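PDB 5Z3K: glucosidase from Croceicoccus marinus, which acts as a beta-glucosidase of glycoside hydrolase family 39, probably hydrolysing O-glycosidic bonds through a TIM-barrel catalytic domain. Local coordinates for residues 23-29 with 299-305; 43-47 with 97-101; 51-57 with 103-108; 150-154 with 222-226; 243-247 with 294-298. All blocks are in the same frame, centred on the assembly; numbering follows the deposited sequence.

Contact 1 of 5, residues 23-29 with 299-305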
# COMPACT_ATOMS: atom_id res chain seq x y z
N LEU A 23 4.59 -6.82 -1.91
CA LEU A 23 3.46 -5.90 -1.97
C LEU A 23 3.45 -4.90 -0.82
O LEU A 23 2.45 -4.18 -0.65
CB LEU A 23 2.15 -6.68 -1.99
CG LEU A 23 1.91 -7.63 -3.18
CD1 LEU A 23 0.45 -8.13 -3.20
CD2 LEU A 23 2.26 -6.92 -4.45
N HIS A 24 4.52 -4.81 -0.03
CA HIS A 24 4.52 -3.96 1.16
C HIS A 24 4.90 -2.52 0.81
O HIS A 24 5.93 -2.00 1.23
CB HIS A 24 5.46 -4.49 2.24
CG HIS A 24 5.05 -4.09 3.62
ND1 HIS A 24 3.84 -4.47 4.17
CD2 HIS A 24 5.68 -3.38 4.58
CE1 HIS A 24 3.74 -3.99 5.40
NE2 HIS A 24 4.85 -3.33 5.67
N GLY A 25 4.02 -1.88 0.04
CA GLY A 25 4.14 -0.45 -0.18
C GLY A 25 3.31 0.34 0.82
O GLY A 25 2.41 -0.19 1.47
N THR A 26 3.60 1.64 0.93
CA THR A 26 2.83 2.47 1.85
C THR A 26 2.95 3.92 1.43
O THR A 26 3.74 4.28 0.55
CB THR A 26 3.29 2.30 3.30
OG1 THR A 26 2.28 2.82 4.18
CG2 THR A 26 4.59 3.07 3.55
N SER A 27 2.16 4.76 2.08
CA SER A 27 2.23 6.19 1.88
C SER A 27 2.37 6.85 3.25
O SER A 27 2.25 6.20 4.29
CB SER A 27 1.00 6.72 1.15
OG SER A 27 -0.11 6.78 2.02
N GLY A 28 2.64 8.15 3.23
CA GLY A 28 2.84 8.92 4.44
C GLY A 28 4.20 9.59 4.46
O GLY A 28 5.03 9.41 3.58
N ILE A 29 4.41 10.37 5.52
CA ILE A 29 5.61 11.17 5.75
C ILE A 29 6.44 10.47 6.83
O ILE A 29 6.02 10.42 7.99
CB ILE A 29 5.25 12.61 6.16
CG1 ILE A 29 4.48 13.31 5.02
CG2 ILE A 29 6.51 13.38 6.55
CD1 ILE A 29 3.79 14.63 5.43
N ALA A 299 0.89 -2.62 -4.09
CA ALA A 299 -0.07 -2.17 -3.10
C ALA A 299 0.56 -1.11 -2.21
O ALA A 299 1.74 -1.19 -1.88
CB ALA A 299 -0.55 -3.34 -2.23
N ILE A 300 -0.28 -0.14 -1.81
CA ILE A 300 0.12 1.03 -1.02
C ILE A 300 -0.82 1.08 0.18
O ILE A 300 -1.97 1.51 0.06
CB ILE A 300 0.05 2.34 -1.81
CG1 ILE A 300 0.83 2.27 -3.12
CG2 ILE A 300 0.55 3.51 -0.97
CD1 ILE A 300 2.36 2.24 -2.94
N PHE A 301 -0.33 0.66 1.35
CA PHE A 301 -1.12 0.76 2.57
C PHE A 301 -1.24 2.21 3.02
O PHE A 301 -0.26 2.94 3.04
CB PHE A 301 -0.47 -0.05 3.69
CG PHE A 301 -1.14 0.15 5.02
CD1 PHE A 301 -2.28 -0.58 5.34
CD2 PHE A 301 -0.65 1.08 5.94
CE1 PHE A 301 -2.91 -0.42 6.57
CE2 PHE A 301 -1.27 1.27 7.16
CZ PHE A 301 -2.41 0.52 7.48
N PHE A 302 -2.45 2.59 3.44
CA PHE A 302 -2.78 3.96 3.81
C PHE A 302 -3.13 4.01 5.29
O PHE A 302 -4.12 3.40 5.70
CB PHE A 302 -3.96 4.45 2.96
CG PHE A 302 -4.38 5.87 3.25
CD1 PHE A 302 -3.63 6.94 2.79
CD2 PHE A 302 -5.53 6.13 3.99
CE1 PHE A 302 -4.01 8.25 3.05
CE2 PHE A 302 -5.92 7.44 4.25
CZ PHE A 302 -5.16 8.50 3.77
N ARG A 303 -2.33 4.72 6.11
CA ARG A 303 -1.03 5.31 5.80
C ARG A 303 -0.11 5.05 7.00
O ARG A 303 -0.57 5.09 8.15
CB ARG A 303 -1.15 6.83 5.54
CG ARG A 303 -1.96 7.59 6.60
CD ARG A 303 -2.30 9.03 6.16
NE ARG A 303 -1.14 9.91 6.30
CZ ARG A 303 -1.09 11.19 5.92
NH1 ARG A 303 -2.14 11.77 5.34
NH2 ARG A 303 0.03 11.88 6.10
N ALA A 304 1.17 4.77 6.74
CA ALA A 304 2.12 4.38 7.79
C ALA A 304 2.82 5.60 8.42
O ALA A 304 4.05 5.72 8.42
CB ALA A 304 3.14 3.39 7.24
N ASP A 305 2.02 6.50 8.97
CA ASP A 305 2.59 7.61 9.73
C ASP A 305 1.58 8.00 10.81
O ASP A 305 0.65 7.25 11.10
CB ASP A 305 3.02 8.78 8.81
CG ASP A 305 1.85 9.47 8.08
OD1 ASP A 305 0.66 9.21 8.37
OD2 ASP A 305 2.15 10.30 7.19
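Thr-26 and Ser-27 meet segment 299-305 mainly through the carbonyl of Phe-301. Thr-26 OG1 donates to Phe-301 O at 2.8 Å, tilted from the carbonyl plane. Its position anti to the backbone N (chi1 -164°) carries the hydroxyl across to the other strand. There Thr-26 OG1 also lies at the edge of the Phe-301 ring and 3.2 Å from Ala-304 CB. Ser-27 N is the second donor to Phe-301 O. Two donors therefore grip one buried carbonyl. Ser-27 O in turn accepts from Ala-304 N. The hydroxyl of Ser-27 packs against the edge of the Phe-302 ring and against Arg-303 CB, but its hydrogen bond goes to Asp-58.

The segments carry the first and last strands, 25-27 and 298-301, of the parallel eight-stranded barrel, so this contact closes the TIM barrel. Gly-25 pairs with Ile-300, and Thr-26 with Phe-301. Phe-301 N donates to Gly-25 O at 2.9 Å in a nearly straight bond of 170°.

Ala-299 lies at the start of the pairing. Its CB is 3.5 Å from Leu-23 O and 4.3 Å from Leu-23 CB. Beyond the strands the chain turns through a cis peptide between Phe-302 and Arg-303. Arg-303 grips Asp-305 side-on, NE to OD1 and NH2 to OD2. The NH2 bond uses the syn lone pair of OD2, whereas Ile-29 N reaches the anti side of the same oxygen at 2.8 Å. Gly-28 passes close by, with CA 3.2 Å from Asp-305 OD2.

Contact 2 of 5, residues 43-47 with 97-101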
# COMPACT_ATOMS: atom_id res chain seq x y z
N LEU A 43 11.34 6.76 10.25
CA LEU A 43 11.93 6.09 9.09
C LEU A 43 12.51 4.73 9.45
O LEU A 43 12.46 3.78 8.65
CB LEU A 43 13.02 6.99 8.48
CG LEU A 43 13.71 6.47 7.23
CD1 LEU A 43 12.68 6.33 6.08
CD2 LEU A 43 14.88 7.39 6.82
N ASP A 44 13.09 4.60 10.65
CA ASP A 44 13.64 3.30 11.05
C ASP A 44 12.56 2.24 11.14
O ASP A 44 12.86 1.05 10.96
CB ASP A 44 14.38 3.41 12.38
CG ASP A 44 15.15 2.15 12.72
OD1 ASP A 44 16.12 1.83 12.00
OD2 ASP A 44 14.78 1.47 13.69
N VAL A 45 11.32 2.62 11.46
CA VAL A 45 10.23 1.65 11.49
C VAL A 45 9.91 1.17 10.08
O VAL A 45 9.66 -0.02 9.85
CB VAL A 45 8.97 2.22 12.19
CG1 VAL A 45 7.85 1.16 12.27
CG2 VAL A 45 9.30 2.74 13.59
N TRP A 46 9.91 2.09 9.11
CA TRP A 46 9.71 1.68 7.72
C TRP A 46 10.82 0.73 7.27
O TRP A 46 10.56 -0.26 6.57
CB TRP A 46 9.66 2.91 6.81
CG TRP A 46 8.40 3.72 6.85
CD1 TRP A 46 7.47 3.74 7.84
CD2 TRP A 46 7.94 4.63 5.84
NE1 TRP A 46 6.45 4.61 7.51
CE2 TRP A 46 6.71 5.16 6.29
CE3 TRP A 46 8.46 5.05 4.61
CZ2 TRP A 46 5.99 6.09 5.54
CZ3 TRP A 46 7.73 5.98 3.86
CH2 TRP A 46 6.52 6.49 4.33
N ARG A 47 12.06 1.01 7.67
CA ARG A 47 13.17 0.12 7.37
C ARG A 47 12.96 -1.26 7.98
O ARG A 47 13.09 -2.28 7.30
CB ARG A 47 14.49 0.73 7.87
CG ARG A 47 15.70 -0.12 7.53
CD ARG A 47 16.86 0.14 8.50
NE ARG A 47 16.41 0.01 9.89
CZ ARG A 47 16.16 -1.14 10.50
NH1 ARG A 47 16.32 -2.30 9.87
NH2 ARG A 47 15.75 -1.13 11.77
N GLN A 97 15.33 9.90 1.83
CA GLN A 97 14.98 9.02 2.95
C GLN A 97 14.46 7.69 2.44
O GLN A 97 14.85 6.62 2.94
CB GLN A 97 13.91 9.67 3.83
CG GLN A 97 14.42 10.85 4.66
CD GLN A 97 13.28 11.64 5.29
OE1 GLN A 97 12.11 11.26 5.18
NE2 GLN A 97 13.62 12.75 5.95
N THR A 98 13.59 7.73 1.44
CA THR A 98 12.99 6.50 0.93
C THR A 98 14.04 5.62 0.28
O THR A 98 14.06 4.40 0.50
CB THR A 98 11.87 6.85 -0.06
OG1 THR A 98 10.88 7.67 0.59
CG2 THR A 98 11.21 5.57 -0.57
N ARG A 99 14.93 6.21 -0.51
CA ARG A 99 15.97 5.41 -1.15
C ARG A 99 16.95 4.83 -0.13
O ARG A 99 17.51 3.75 -0.36
CB ARG A 99 16.71 6.22 -2.22
CG ARG A 99 15.83 6.73 -3.37
CD ARG A 99 15.21 5.58 -4.21
NE ARG A 99 16.24 4.82 -4.91
CZ ARG A 99 16.11 3.56 -5.30
NH1 ARG A 99 14.99 2.89 -5.04
NH2 ARG A 99 17.10 2.95 -5.94
N SER A 100 17.17 5.52 1.00
CA SER A 100 18.14 5.05 1.97
C SER A 100 17.70 3.77 2.67
O SER A 100 18.55 3.06 3.21
CB SER A 100 18.42 6.15 3.01
OG SER A 100 17.39 6.20 3.98
N ILE A 101 16.40 3.45 2.67
CA ILE A 101 15.92 2.18 3.20
C ILE A 101 15.64 1.17 2.09
O ILE A 101 15.08 0.11 2.35
CB ILE A 101 14.68 2.38 4.08
CG1 ILE A 101 13.47 2.85 3.25
CG2 ILE A 101 14.98 3.34 5.25
CD1 ILE A 101 12.15 2.65 3.94
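Ile-101 packs against one side of helix 43-48, where it touches Leu-43, Trp-46 and Arg-47. The helix follows the first barrel strand, and helix 89-100 follows the second. The contact therefore joins helix 43-48 to the end of helix 89-100 and the residue after it, in the outer layer of the TIM barrel. It is apolar and lies toward the protein surface.

The side chain of Ile-101 can be followed outward. Ile-101 CB lies 4.1 Å from Arg-47 CB. Ile-101 CG2 meets Arg-47 CB at 3.7 Å and Leu-43 CD1 at 3.9 Å. CG1 sits between the backbone N and the carbonyl carbon (chi1 67°). This turns the other branch toward Trp-46. At its end Ile-101 CD1 touches Trp-46 CB at 3.8 Å and stands at the edge of the indole, near the ring plane. The polar end of that ring is engaged elsewhere: Trp-46 NE1 binds Ala-304 O at the barrel closure.

Leu-43 fills the other part of the contact. Its side chain crosses those of Ile-101 and Gln-97 at a slant. Leu-43 CD1 lies 3.8 Å from Gln-97 O, while Leu-43 CD2 meets Gln-97 CB at 3.9 Å. Gln-97 NE2 binds Pro-32 O.

Arg-47 takes part mainly through CB. Its guanidinium bends back along its own helix to Asp-44, and NE and NH2 both bind OD1 from the same face of the carboxylate. Ser-100 OG lies 4.0 Å from Leu-43 CD2 and donates to Gln-97 O at 2.8 Å.

Contact 3 of 5, residues 51-57 with 103-108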
# COMPACT_ATOMS: atom_id res chain seq x y z
N VAL A 51 9.56 -1.85 4.06
CA VAL A 51 8.78 -1.15 3.04
C VAL A 51 9.55 -1.18 1.73
O VAL A 51 10.75 -0.88 1.71
CB VAL A 51 8.50 0.30 3.50
CG1 VAL A 51 8.01 1.18 2.32
CG2 VAL A 51 7.48 0.32 4.65
N THR A 52 8.88 -1.54 0.63
CA THR A 52 9.51 -1.64 -0.68
C THR A 52 9.03 -0.60 -1.69
O THR A 52 9.64 -0.48 -2.76
CB THR A 52 9.29 -3.04 -1.28
OG1 THR A 52 7.91 -3.39 -1.20
CG2 THR A 52 10.12 -4.09 -0.55
N LEU A 53 7.97 0.14 -1.38
CA LEU A 53 7.41 1.10 -2.33
C LEU A 53 6.72 2.18 -1.52
O LEU A 53 6.04 1.87 -0.54
CB LEU A 53 6.43 0.42 -3.29
CG LEU A 53 5.84 1.27 -4.43
CD1 LEU A 53 6.95 1.87 -5.30
CD2 LEU A 53 4.90 0.43 -5.29
N VAL A 54 6.94 3.44 -1.89
CA VAL A 54 6.34 4.56 -1.17
C VAL A 54 5.63 5.46 -2.17
O VAL A 54 6.25 5.98 -3.10
CB VAL A 54 7.38 5.35 -0.37
CG1 VAL A 54 6.72 6.54 0.30
CG2 VAL A 54 8.05 4.45 0.68
N ARG A 55 4.33 5.68 -1.95
CA ARG A 55 3.57 6.66 -2.70
C ARG A 55 3.82 8.05 -2.12
O ARG A 55 3.81 8.22 -0.90
CB ARG A 55 2.07 6.33 -2.65
CG ARG A 55 1.16 7.18 -3.52
CD ARG A 55 -0.24 6.55 -3.63
NE ARG A 55 -1.05 7.19 -4.68
CZ ARG A 55 -1.96 8.14 -4.45
NH1 ARG A 55 -2.20 8.56 -3.21
NH2 ARG A 55 -2.63 8.68 -5.47
N SER A 56 4.05 9.04 -2.99
CA SER A 56 4.51 10.35 -2.55
C SER A 56 3.37 11.32 -2.26
O SER A 56 3.63 12.45 -1.82
CB SER A 56 5.43 10.97 -3.61
OG SER A 56 4.69 11.28 -4.79
N TYR A 57 2.12 10.91 -2.49
CA TYR A 57 1.01 11.85 -2.50
C TYR A 57 0.86 12.59 -1.17
O TYR A 57 0.55 13.79 -1.14
CB TYR A 57 -0.28 11.11 -2.87
CG TYR A 57 -1.51 11.99 -2.91
CD1 TYR A 57 -1.78 12.79 -4.01
CD2 TYR A 57 -2.42 12.00 -1.85
CE1 TYR A 57 -2.90 13.60 -4.06
CE2 TYR A 57 -3.56 12.80 -1.89
CZ TYR A 57 -3.79 13.60 -3.00
OH TYR A 57 -4.90 14.41 -3.04
N ALA A 103 13.73 1.41 -0.66
CA ALA A 103 12.40 1.38 -1.25
C ALA A 103 12.34 2.15 -2.57
O ALA A 103 13.06 3.13 -2.78
CB ALA A 103 11.38 1.94 -0.27
N ASN A 104 11.49 1.68 -3.47
CA ASN A 104 11.18 2.41 -4.69
C ASN A 104 10.10 3.46 -4.41
O ASN A 104 9.49 3.51 -3.34
CB ASN A 104 10.74 1.46 -5.79
CG ASN A 104 11.91 0.75 -6.43
OD1 ASN A 104 12.45 1.20 -7.44
ND2 ASN A 104 12.32 -0.35 -5.85
N ILE A 105 9.86 4.32 -5.40
CA ILE A 105 8.95 5.44 -5.21
C ILE A 105 7.87 5.41 -6.29
O ILE A 105 8.15 5.15 -7.46
CB ILE A 105 9.71 6.78 -5.21
CG1 ILE A 105 10.65 6.82 -4.00
CG2 ILE A 105 8.75 7.96 -5.14
CD1 ILE A 105 11.69 7.93 -4.03
N LEU A 106 6.62 5.62 -5.86
CA LEU A 106 5.48 5.87 -6.74
C LEU A 106 5.18 7.35 -6.59
O LEU A 106 4.67 7.79 -5.56
CB LEU A 106 4.29 5.00 -6.34
CG LEU A 106 2.96 5.31 -7.01
CD1 LEU A 106 3.08 4.94 -8.47
CD2 LEU A 106 1.84 4.51 -6.34
N PHE A 107 5.58 8.13 -7.59
CA PHE A 107 5.49 9.58 -7.50
C PHE A 107 4.17 10.03 -8.09
O PHE A 107 3.95 9.91 -9.30
CB PHE A 107 6.67 10.25 -8.20
CG PHE A 107 6.87 11.68 -7.80
CD1 PHE A 107 5.97 12.66 -8.23
CD2 PHE A 107 7.91 12.04 -6.97
CE1 PHE A 107 6.13 13.97 -7.86
CE2 PHE A 107 8.08 13.36 -6.60
CZ PHE A 107 7.19 14.32 -7.04
N THR A 108 3.29 10.56 -7.25
CA THR A 108 1.97 10.99 -7.70
C THR A 108 2.06 12.44 -8.17
O THR A 108 2.42 13.34 -7.39
CB THR A 108 0.92 10.85 -6.60
OG1 THR A 108 0.88 9.49 -6.14
CG2 THR A 108 -0.47 11.21 -7.13
O HOH W 1 10.64 -2.12 -4.75
O HOH W 2 3.65 13.76 -5.03
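The Phe-107 ring carries Ser-56 OG over one face, 3.7 Å above the plane and off centre. The Arg-55 guanidinium has Thr-108 OG1 over one face and Leu-106 CD2 at its edge. Arg-55 is extended from CG to NE, with CG anti to the backbone N (chi1 -174°). It reaches along the barrel interior and crosses Thr-108. NE and Thr-108 OG1 are 3.3 Å apart, but the angle is too poor for a hydrogen bond.

The second and third strands of the TIM barrel run parallel here, with the Arg-55 side chain on the inner face. Asn-104 N donates to Thr-52 O, Val-54 N to Asn-104 O, Leu-106 N to Val-54 O at 2.8 Å, and Ser-56 N to Leu-106 O. Past the strand pairing, Ser-56 OG takes over as acceptor for Thr-108 N at 2.9 Å. A water joins Thr-52 O to Asn-104 ND2 at the other end.

Both Arg-55 NE and Thr-108 OG1 bind Glu-153 OE2, and Arg-55 NH2 also pairs with Asp-156. The buried positive charge of Arg-55 is thus probably balanced by these two acids.

Contact 4 of 5, residues 150-154 with 222-226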
# COMPACT_ATOMS: atom_id res chain seq x y z
N SER A 150 10.84 4.96 -9.94
CA SER A 150 10.55 3.99 -10.99
C SER A 150 9.13 4.08 -11.52
O SER A 150 8.87 3.63 -12.64
CB SER A 150 10.79 2.57 -10.47
OG SER A 150 9.89 2.27 -9.41
N HIS A 151 8.21 4.65 -10.75
CA HIS A 151 6.79 4.66 -11.08
C HIS A 151 6.26 6.08 -10.97
O HIS A 151 6.52 6.76 -9.97
CB HIS A 151 6.02 3.74 -10.15
CG HIS A 151 6.18 2.28 -10.46
ND1 HIS A 151 7.38 1.62 -10.29
CD2 HIS A 151 5.31 1.37 -10.95
CE1 HIS A 151 7.24 0.36 -10.65
NE2 HIS A 151 5.99 0.18 -11.05
N TRP A 152 5.52 6.52 -11.99
CA TRP A 152 4.97 7.86 -12.04
C TRP A 152 3.46 7.76 -12.23
O TRP A 152 2.98 7.21 -13.24
CB TRP A 152 5.63 8.68 -13.16
CG TRP A 152 7.08 8.93 -12.88
CD1 TRP A 152 8.13 8.09 -13.14
CD2 TRP A 152 7.64 10.07 -12.23
NE1 TRP A 152 9.31 8.65 -12.71
CE2 TRP A 152 9.04 9.87 -12.15
CE3 TRP A 152 7.11 11.26 -11.72
CZ2 TRP A 152 9.90 10.81 -11.59
CZ3 TRP A 152 7.97 12.19 -11.15
CH2 TRP A 152 9.35 11.96 -11.09
N GLU A 153 2.72 8.25 -11.24
CA GLU A 153 1.27 8.17 -11.24
C GLU A 153 0.68 9.54 -11.53
O GLU A 153 1.06 10.53 -10.90
CB GLU A 153 0.74 7.67 -9.88
CG GLU A 153 -0.80 7.52 -9.81
CD GLU A 153 -1.28 7.07 -8.45
OE1 GLU A 153 -2.28 6.31 -8.37
OE2 GLU A 153 -0.64 7.45 -7.44
N PHE A 154 -0.27 9.58 -12.45
CA PHE A 154 -1.04 10.79 -12.69
C PHE A 154 -2.45 10.61 -12.15
O PHE A 154 -3.20 9.76 -12.64
CB PHE A 154 -1.11 11.18 -14.17
CG PHE A 154 -1.89 12.45 -14.39
CD1 PHE A 154 -1.26 13.68 -14.28
CD2 PHE A 154 -3.25 12.41 -14.65
CE1 PHE A 154 -1.98 14.87 -14.45
CE2 PHE A 154 -3.98 13.59 -14.83
CZ PHE A 154 -3.34 14.82 -14.71
N ASP A 222 1.13 1.79 -18.10
CA ASP A 222 1.85 0.66 -17.50
C ASP A 222 1.11 0.08 -16.31
O ASP A 222 1.23 -1.12 -16.02
CB ASP A 222 3.26 1.11 -17.12
CG ASP A 222 4.08 1.56 -18.32
OD1 ASP A 222 4.19 0.78 -19.28
OD2 ASP A 222 4.59 2.69 -18.33
N PHE A 223 0.31 0.90 -15.62
CA PHE A 223 -0.49 0.39 -14.51
C PHE A 223 -1.77 1.19 -14.42
O PHE A 223 -1.82 2.37 -14.75
CB PHE A 223 0.27 0.44 -13.17
CG PHE A 223 0.72 1.82 -12.76
CD1 PHE A 223 -0.12 2.67 -12.04
CD2 PHE A 223 1.99 2.27 -13.07
CE1 PHE A 223 0.30 3.94 -11.64
CE2 PHE A 223 2.42 3.54 -12.68
CZ PHE A 223 1.57 4.38 -11.97
N LEU A 224 -2.83 0.52 -14.00
CA LEU A 224 -4.10 1.16 -13.68
C LEU A 224 -4.20 1.22 -12.16
O LEU A 224 -4.18 0.18 -11.50
CB LEU A 224 -5.27 0.38 -14.29
CG LEU A 224 -6.69 0.97 -14.40
CD1 LEU A 224 -7.38 1.02 -13.03
CD2 LEU A 224 -6.70 2.33 -15.09
N SER A 225 -4.28 2.43 -11.61
CA SER A 225 -4.27 2.58 -10.17
C SER A 225 -5.67 2.90 -9.65
O SER A 225 -6.48 3.54 -10.33
CB SER A 225 -3.27 3.67 -9.75
OG SER A 225 -3.67 4.94 -10.22
N TRP A 226 -5.97 2.39 -8.45
CA TRP A 226 -7.31 2.45 -7.87
C TRP A 226 -7.19 2.30 -6.36
O TRP A 226 -6.12 1.99 -5.84
CB TRP A 226 -8.22 1.36 -8.46
CG TRP A 226 -7.62 -0.01 -8.38
CD1 TRP A 226 -6.65 -0.52 -9.20
CD2 TRP A 226 -7.92 -1.05 -7.43
NE1 TRP A 226 -6.33 -1.80 -8.82
CE2 TRP A 226 -7.09 -2.15 -7.73
CE3 TRP A 226 -8.80 -1.14 -6.35
CZ2 TRP A 226 -7.14 -3.35 -7.00
CZ3 TRP A 226 -8.84 -2.33 -5.62
CH2 TRP A 226 -8.01 -3.41 -5.95
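Strands 151-154 and 223-226 pass 8.7 Å apart at their closest, with 56° between their directions. That is too far for backbone pairing, and strand 191-197 runs between them in the sheet. Glu-153 and Ser-225 come nearest, with their CA atoms 7.9 Å apart. Only side chains can close the gap.

Phe-223 reaches across with its ring. Its tip, CZ, comes to the backbone of the other strand and lies 3.4 Å from Trp-152 O. CB of Glu-153 sits at the edge of the ring, near its plane, 4.0 Å from CZ. On the His-151 side, CE2 of Phe-223 is 4.0 Å from His-151 CD2. The two rings meet obliquely, with their planes 37° apart.

Glu-153 provides the polar link. CG is anti to the backbone N (chi1 -179°) and the chain stays extended, so the carboxylate stretches to Ser-225. Ser-225 OG donates to Glu-153 OE1 at 2.7 Å, on the anti lone pair. Ser-263 OG also binds OE1, while OE2 has its partners on the second and third strands. Both carboxylate oxygens are therefore satisfied inside the protein, and the group is held from several strands.

Trp-152 turns its side chain the other way, onto helix 169-186. Inward residues that meet across the barrel, alternating with outward ones that face the helices, are characteristic of the TIM-barrel core.

Contact 5 of 5, residues 243-247 with 294-298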
# COMPACT_ATOMS: atom_id res chain seq x y z
N ALA A 243 -9.93 -6.38 -6.92
CA ALA A 243 -8.89 -6.48 -7.94
C ALA A 243 -9.31 -7.40 -9.07
O ALA A 243 -8.98 -7.15 -10.24
CB ALA A 243 -7.57 -6.97 -7.32
N ALA A 244 -10.02 -8.47 -8.75
CA ALA A 244 -10.50 -9.37 -9.80
C ALA A 244 -11.42 -8.64 -10.76
O ALA A 244 -11.30 -8.78 -11.98
CB ALA A 244 -11.21 -10.58 -9.17
N GLU A 245 -12.33 -7.81 -10.23
CA GLU A 245 -13.25 -7.07 -11.08
C GLU A 245 -12.52 -6.02 -11.91
O GLU A 245 -12.81 -5.85 -13.10
CB GLU A 245 -14.34 -6.43 -10.23
CG GLU A 245 -15.34 -5.63 -11.04
CD GLU A 245 -16.12 -6.49 -12.01
OE1 GLU A 245 -16.15 -7.73 -11.82
OE2 GLU A 245 -16.70 -5.93 -12.97
N VAL A 246 -11.55 -5.33 -11.30
CA VAL A 246 -10.78 -4.33 -12.04
C VAL A 246 -9.97 -4.99 -13.14
O VAL A 246 -9.88 -4.49 -14.27
CB VAL A 246 -9.89 -3.54 -11.07
CG1 VAL A 246 -9.00 -2.60 -11.86
CG2 VAL A 246 -10.74 -2.78 -10.08
N ARG A 247 -9.37 -6.14 -12.83
CA ARG A 247 -8.63 -6.89 -13.83
C ARG A 247 -9.49 -7.19 -15.04
O ARG A 247 -9.05 -7.01 -16.18
CB ARG A 247 -8.11 -8.20 -13.21
CG ARG A 247 -7.33 -9.05 -14.21
CD ARG A 247 -5.92 -8.53 -14.32
NE ARG A 247 -5.75 -7.62 -15.45
CZ ARG A 247 -4.71 -6.81 -15.63
NH1 ARG A 247 -3.73 -6.78 -14.72
NH2 ARG A 247 -4.64 -6.03 -16.70
N SER A 294 -3.84 -12.69 -5.58
CA SER A 294 -4.86 -11.78 -6.12
C SER A 294 -4.32 -11.14 -7.39
O SER A 294 -3.15 -11.32 -7.75
CB SER A 294 -5.24 -10.70 -5.11
OG SER A 294 -4.25 -9.68 -5.10
N GLU A 295 -5.17 -10.36 -8.04
CA GLU A 295 -4.75 -9.59 -9.20
C GLU A 295 -4.02 -8.31 -8.83
O GLU A 295 -3.60 -7.58 -9.74
CB GLU A 295 -5.96 -9.27 -10.09
CG GLU A 295 -6.69 -10.54 -10.57
CD GLU A 295 -5.82 -11.44 -11.43
OE1 GLU A 295 -4.90 -10.93 -12.10
OE2 GLU A 295 -6.06 -12.66 -11.44
N VAL A 296 -3.83 -8.02 -7.54
CA VAL A 296 -3.03 -6.86 -7.14
C VAL A 296 -1.57 -7.12 -7.49
O VAL A 296 -0.98 -8.14 -7.09
CB VAL A 296 -3.20 -6.57 -5.64
CG1 VAL A 296 -2.32 -5.40 -5.23
CG2 VAL A 296 -4.66 -6.31 -5.30
N ASP A 297 -0.96 -6.18 -8.21
CA ASP A 297 0.45 -6.30 -8.57
C ASP A 297 1.36 -5.45 -7.70
O ASP A 297 2.53 -5.81 -7.50
CB ASP A 297 0.67 -5.92 -10.03
CG ASP A 297 0.01 -6.91 -10.98
OD1 ASP A 297 0.17 -8.13 -10.77
OD2 ASP A 297 -0.69 -6.47 -11.92
N LYS A 298 0.85 -4.33 -7.20
CA LYS A 298 1.55 -3.45 -6.28
C LYS A 298 0.51 -2.83 -5.36
O LYS A 298 -0.61 -2.54 -5.78
CB LYS A 298 2.30 -2.33 -7.02
CG LYS A 298 3.39 -2.78 -7.96
CD LYS A 298 4.56 -3.35 -7.22
CE LYS A 298 5.81 -3.40 -8.13
NZ LYS A 298 5.43 -3.48 -9.57
O HOH W 3 -2.93 -8.12 -12.37
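Ala-243 and Val-296 make the apolar part of this contact. Ala-243 CB touches Val-296 CG2 at 3.6 Å. Glu-295 adds the carbon part of its side chain. Its CB lies 3.7 Å from Ala-243 O, and its CG lies 3.8 Å from Arg-247 CB. The Glu-295 chain bends at chi2 (-61°), which lays its carboxylate beside the aliphatic part of Arg-247. OE1 is 3.4 Å from Arg-247 CD.

The charged groups approach without forming a salt bridge across the segments. The carboxylate of Glu-295 and the guanidinium of Arg-247 stand nearly perpendicular. Arg-247 NH1 and Asp-297 OD2 remain 4.1 Å apart, beyond a salt bridge.

A water bridges the two segments. It sits at the edge of the guanidinium, in its plane, and accepts from Arg-247 NH1 at 2.8 Å. It also lies 2.8 Å from Glu-295 O and 2.8 Å from Asp-297 OD2, although other acceptors compete for its protons. Arg-247 NH1 binds Thr-258 O as well, and NH2 pairs with Asp-251 of the same helix.

Within the loop, Ser-294 OG accepts from Val-296 N in an ST turn. The loop leads from helix 277-291 into strand 298-301, the last strand of the barrel. It packs on helix 238-252, which precedes strand 259-266. That strand is tied in by Asp-297 OD2, which accepts from Leu-260 N, while Ala-243 and Val-246 cover Trp-226 on strand 223-229.

How the contacts relate
Four of the five contacts reach strands of one TIM barrel or the loop leading into one. Contact 1 closes the barrel, with the other four nested inside its loop. Contacts 1 and 3 share the sheet: Thr-26 N lies 2.9 Å from Leu-53 O. Contact 2 covers them from outside, where Trp-46 packs on Val-54. Contacts 3 and 4, about 11 Å apart between centres, meet where Phe-107 O lies 2.8 Å from Glu-153 N. Contact 5 touches contact 4 through Trp-226 and Ala-243; its centre lies about 27 Å from that of contact 2. TIM-barrel active sites lie at the C-terminal strand ends; the loop of contact 5 is at the N-terminal end. No catalytic residue is assigned here.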